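Local coordinates for protein putative aminomethyltransferase (Leptospirillum rubarum, PDB 3TTG) that probably acts as a folate-binding protein of the aminomethyltransferase (glycine cleavage T-protein) family, perhaps YgfZ-like, with its exact reaction and substrate not established, at residues I48-E53 and N57-I62; H115-L120 and A126-M131. All blocks are in the same frame, centred on the assembly; numbering follows the deposited sequence.

Contact 1 of 2, residues I48-E53 and N57-I62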
# COMPACT_ATOMS: atom_id res chain seq x y z
N ILE A 48 10.22 -11.97 4.07
CA ILE A 48 10.55 -12.51 5.40
C ILE A 48 9.73 -13.71 5.69
O ILE A 48 8.51 -13.67 5.59
CB ILE A 48 10.29 -11.44 6.50
CG1 ILE A 48 10.96 -10.10 6.21
CG2 ILE A 48 10.70 -11.98 7.88
CD1 ILE A 48 12.55 -10.18 6.00
N PHE A 49 10.38 -14.80 6.08
CA PHE A 49 9.62 -16.03 6.39
C PHE A 49 9.69 -16.36 7.85
O PHE A 49 10.72 -16.14 8.50
CB PHE A 49 10.12 -17.19 5.53
CG PHE A 49 9.73 -16.98 4.07
CD1 PHE A 49 8.54 -17.48 3.58
CD2 PHE A 49 10.42 -16.08 3.28
CE1 PHE A 49 8.16 -17.25 2.25
CE2 PHE A 49 10.04 -15.84 1.95
CZ PHE A 49 8.90 -16.41 1.46
N VAL A 50 8.58 -16.87 8.38
CA VAL A 50 8.49 -17.29 9.77
C VAL A 50 8.07 -18.77 9.81
O VAL A 50 7.00 -19.15 9.31
CB VAL A 50 7.56 -16.42 10.63
CG1 VAL A 50 7.67 -16.81 12.11
CG2 VAL A 50 7.89 -14.95 10.43
N GLU A 51 8.88 -19.58 10.46
CA GLU A 51 8.62 -21.00 10.62
C GLU A 51 8.66 -21.39 12.06
O GLU A 51 9.06 -20.59 12.92
CB GLU A 51 9.67 -21.77 9.81
CG GLU A 51 11.04 -21.86 10.44
CD GLU A 51 12.10 -22.49 9.55
OE1 GLU A 51 13.01 -23.16 10.11
OE2 GLU A 51 12.03 -22.35 8.31
N GLY A 52 8.16 -22.58 12.34
CA GLY A 52 8.18 -23.16 13.68
C GLY A 52 6.80 -23.48 14.18
O GLY A 52 5.80 -22.97 13.67
N GLU A 53 6.75 -24.31 15.21
CA GLU A 53 5.50 -24.78 15.79
C GLU A 53 4.65 -23.64 16.38
O GLU A 53 3.44 -23.72 16.30
CB GLU A 53 5.79 -25.85 16.86
CG GLU A 53 6.14 -27.16 16.18
CD GLU A 53 6.72 -28.18 17.15
OE1 GLU A 53 6.37 -28.10 18.35
OE2 GLU A 53 7.56 -29.01 16.72
N ASN A 57 0.68 -18.34 16.65
CA ASN A 57 0.41 -17.62 17.89
C ASN A 57 1.37 -16.42 18.06
O ASN A 57 0.99 -15.35 18.55
CB ASN A 57 0.55 -18.61 19.06
CG ASN A 57 -0.63 -19.58 19.17
OD1 ASN A 57 -1.62 -19.49 18.43
ND2 ASN A 57 -0.55 -20.55 20.08
N PHE A 58 2.64 -16.65 17.71
CA PHE A 58 3.66 -15.63 17.78
C PHE A 58 3.22 -14.40 16.91
O PHE A 58 3.11 -13.29 17.42
CB PHE A 58 5.00 -16.22 17.32
CG PHE A 58 6.07 -15.23 16.99
CD1 PHE A 58 6.50 -14.31 17.94
CD2 PHE A 58 6.54 -15.10 15.69
CE1 PHE A 58 7.41 -13.30 17.60
CE2 PHE A 58 7.48 -14.12 15.36
CZ PHE A 58 7.90 -13.22 16.31
N LEU A 59 2.94 -14.60 15.65
CA LEU A 59 2.55 -13.51 14.77
C LEU A 59 1.19 -12.94 15.08
O LEU A 59 1.01 -11.73 15.00
CB LEU A 59 2.63 -13.94 13.31
CG LEU A 59 4.07 -14.17 12.79
CD1 LEU A 59 4.04 -14.59 11.32
CD2 LEU A 59 4.91 -12.93 12.93
N GLN A 60 0.26 -13.76 15.52
CA GLN A 60 -1.10 -13.30 15.89
C GLN A 60 -1.08 -12.28 17.03
O GLN A 60 -1.94 -11.40 17.08
CB GLN A 60 -1.94 -14.52 16.31
CG GLN A 60 -3.40 -14.25 16.64
CD GLN A 60 -4.26 -14.06 15.40
OE1 GLN A 60 -3.82 -13.59 14.34
NE2 GLN A 60 -5.53 -14.34 15.54
N GLY A 61 -0.10 -12.39 17.95
CA GLY A 61 0.01 -11.48 19.07
C GLY A 61 0.69 -10.17 18.71
O GLY A 61 0.66 -9.22 19.50
N ILE A 62 1.21 -10.04 17.51
CA ILE A 62 1.88 -8.77 17.16
C ILE A 62 1.30 -8.07 15.92
O ILE A 62 1.45 -6.86 15.82
CB ILE A 62 3.40 -8.93 17.03
CG1 ILE A 62 3.77 -9.87 15.98
CG2 ILE A 62 4.03 -9.38 18.37
CD1 ILE A 62 5.30 -10.16 15.90
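The backbone carbonyl of L59, the residue whose side chain meets V50, accepts the amide of I62: I62 N lies 3.0 Å from L59 O, in the turn that follows. Across the contact itself the chemistry is purely apolar. V50 is a small fork whose two methyls reach different partners on consecutive helix residues. With CG1 opposite the backbone N (chi1 -172°), the fork leaves CG1 for F58 and CG2 for L59. V50 and L59 point at each other tip to tip, and L59 CD1 sits 4.0 Å from V50 CG2 and equally near V50 CB, so one methyl rests against the branch point. The fully extended second torsion of L59 (chi2 -180°) carries that methyl toward the strand. F58 meets the other arm differently: V50 CG1 lies at the rim of the ring, close to its plane, 4.1 Å from F58 CD2, and the two side chains cross at about a right angle. Only about 106 Å² is buried between the segments, but all three residues lie in the interior, where I100, L102 and L116 extend the same apolar layer around V50 and L59. Next to L59, the side chain of Q60 hydrogen-bonds D66 and I67, and its carbonyl oxygen accepts from K257 NZ; K257 opens a KGCYVGQE sequence resembling the YgfZ signature. The arrangement is a strand-turn-helix unit, in which helix 55-60 folds back over one face of the antiparallel sheet in the folate-binding domain.

Contact 2 of 2, residues H115-L120 and A126-M131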
# COMPACT_ATOMS: atom_id res chain seq x y z
N HIS A 115 11.89 -5.77 14.93
CA HIS A 115 10.55 -5.64 15.55
C HIS A 115 9.94 -6.99 15.85
O HIS A 115 9.57 -7.24 16.99
CB HIS A 115 9.61 -4.85 14.68
CG HIS A 115 8.23 -4.67 15.28
ND1 HIS A 115 8.01 -3.77 16.30
CD2 HIS A 115 7.07 -5.31 15.00
CE1 HIS A 115 6.72 -3.90 16.63
NE2 HIS A 115 6.12 -4.83 15.88
N LEU A 116 9.99 -7.92 14.91
CA LEU A 116 9.52 -9.29 15.23
C LEU A 116 10.33 -9.93 16.37
O LEU A 116 9.75 -10.59 17.25
CB LEU A 116 9.64 -10.17 14.00
CG LEU A 116 8.80 -9.80 12.75
CD1 LEU A 116 8.95 -10.87 11.68
CD2 LEU A 116 7.39 -9.67 13.05
N LYS A 117 11.68 -9.77 16.37
CA LYS A 117 12.54 -10.41 17.36
C LYS A 117 12.33 -9.82 18.72
O LYS A 117 12.45 -10.54 19.69
CB LYS A 117 14.03 -10.34 16.97
CG LYS A 117 14.32 -11.25 15.81
CD LYS A 117 15.74 -11.21 15.41
CE LYS A 117 15.99 -12.23 14.32
NZ LYS A 117 17.42 -12.22 13.85
N LYS A 118 11.92 -8.57 18.82
CA LYS A 118 11.53 -7.93 20.09
C LYS A 118 10.46 -8.76 20.84
O LYS A 118 10.45 -8.78 22.07
CB LYS A 118 10.95 -6.54 19.76
CG LYS A 118 10.67 -5.65 20.93
CD LYS A 118 10.12 -4.34 20.44
CE LYS A 118 9.57 -3.54 21.59
NZ LYS A 118 9.18 -2.18 21.16
N TYR A 119 9.55 -9.42 20.08
CA TYR A 119 8.46 -10.22 20.64
C TYR A 119 8.70 -11.71 20.57
O TYR A 119 7.83 -12.48 20.97
CB TYR A 119 7.14 -9.84 19.90
CG TYR A 119 6.74 -8.44 20.27
CD1 TYR A 119 5.92 -8.21 21.38
CD2 TYR A 119 7.03 -7.36 19.44
CE1 TYR A 119 5.50 -6.93 21.69
CE2 TYR A 119 6.61 -6.06 19.76
CZ TYR A 119 5.92 -5.85 20.94
OH TYR A 119 5.53 -4.58 21.29
N LEU A 120 9.86 -12.13 20.12
CA LEU A 120 10.22 -13.53 20.03
C LEU A 120 10.86 -13.86 21.40
O LEU A 120 12.05 -13.67 21.61
CB LEU A 120 11.17 -13.73 18.82
CG LEU A 120 11.52 -15.17 18.40
CD1 LEU A 120 10.29 -16.04 18.36
CD2 LEU A 120 12.12 -15.19 16.97
N ALA A 126 9.63 -20.43 17.15
CA ALA A 126 9.49 -19.73 15.88
C ALA A 126 10.88 -19.28 15.46
O ALA A 126 11.70 -19.01 16.31
CB ALA A 126 8.53 -18.55 15.98
N LYS A 127 11.13 -19.22 14.17
CA LYS A 127 12.41 -18.80 13.61
C LYS A 127 12.12 -17.87 12.43
O LYS A 127 11.20 -18.13 11.68
CB LYS A 127 13.22 -20.07 13.15
CG LYS A 127 14.33 -19.86 12.09
CD LYS A 127 15.59 -19.14 12.63
CE LYS A 127 16.81 -19.20 11.71
NZ LYS A 127 16.83 -18.17 10.63
N ILE A 128 12.89 -16.80 12.29
CA ILE A 128 12.71 -15.82 11.23
C ILE A 128 13.85 -15.93 10.24
O ILE A 128 15.00 -16.03 10.65
CB ILE A 128 12.63 -14.38 11.83
CG1 ILE A 128 11.43 -14.26 12.80
CG2 ILE A 128 12.53 -13.33 10.71
CD1 ILE A 128 11.69 -13.30 13.87
N THR A 129 13.54 -15.88 8.94
CA THR A 129 14.55 -15.95 7.85
C THR A 129 14.28 -14.87 6.84
O THR A 129 13.15 -14.71 6.41
CB THR A 129 14.55 -17.30 7.14
OG1 THR A 129 14.70 -18.33 8.14
CG2 THR A 129 15.68 -17.42 6.09
N ASP A 130 15.31 -14.11 6.49
CA ASP A 130 15.22 -13.07 5.51
C ASP A 130 15.70 -13.65 4.14
O ASP A 130 16.89 -13.96 3.96
CB ASP A 130 16.08 -11.89 6.00
CG ASP A 130 16.02 -10.70 5.08
OD1 ASP A 130 15.47 -10.84 3.95
OD2 ASP A 130 16.57 -9.66 5.46
N MSE A 131 14.76 -13.83 3.21
CA MSE A 131 15.02 -14.41 1.90
C MSE A 131 15.04 -13.35 0.79
O MSE A 131 14.98 -13.68 -0.38
CB MSE A 131 13.91 -15.40 1.60
CG MSE A 131 13.78 -16.47 2.68
SE MSE A 131 15.00 -17.82 2.36
CE MSE A 131 13.81 -18.76 1.15
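I128 pushes the end of its side chain into a group of three helix-side residues, its CD1 methyl overlapping L116, K117 and L120. The closest approaches are to L116 CB and L120 CD2, each 3.7 Å from I128 CD1, while K117 CG lies 3.9 Å from the same methyl. With CG1 opposite the carbonyl carbon (chi1 -61°) and chi2 at 149°, CD1 is carried out to these three residues. L120 and I128 run past each other in opposite directions, whereas the aliphatic part of K117 crosses the isoleucine at a slant and covers it on the solvent side. The second methyl of L120 takes a separate partner: L120 CD1 packs 3.9 Å from A126 CB, and F58 touches both of these residues. K127 points away from the helix and turns its amine forward along its own strand, where K127 NZ donates to I128 O at 2.8 Å from 44° above the carbonyl plane; a weak bond to T129 OG1 adds to this. K117 NZ and K127 NZ lie 6.8 Å apart on the exposed side, like charges near each other but not in contact. The apolar contacts of I128 and L120, with a salt bridge from D130 to R109, fasten helix 109-118 to strand 127-130, an edge strand of the five-stranded antiparallel sheet, in a helix-loop-strand connection packed on the sheet of the folate-binding domain.

In the fold
Both contacts join a helix to the same antiparallel sheet through neighbouring strands, and their centres are 8 Å apart. Strands 48-51 and 127-130 are paired by backbone hydrogen bonds between F49 and T129 and between E51 and K127, while the two helices touch through F58 and L116. Contact 1 is wholly buried and small, a valine set against two helix residues. Contact 2 covers more than twice the area but lies toward the sheet edge, so its isoleucine-centred core has the aliphatic chain of a lysine on its exposed side and charged groups nearby. In sequence they follow one another, yet in space they form one continuous apolar layer between sheet and helices.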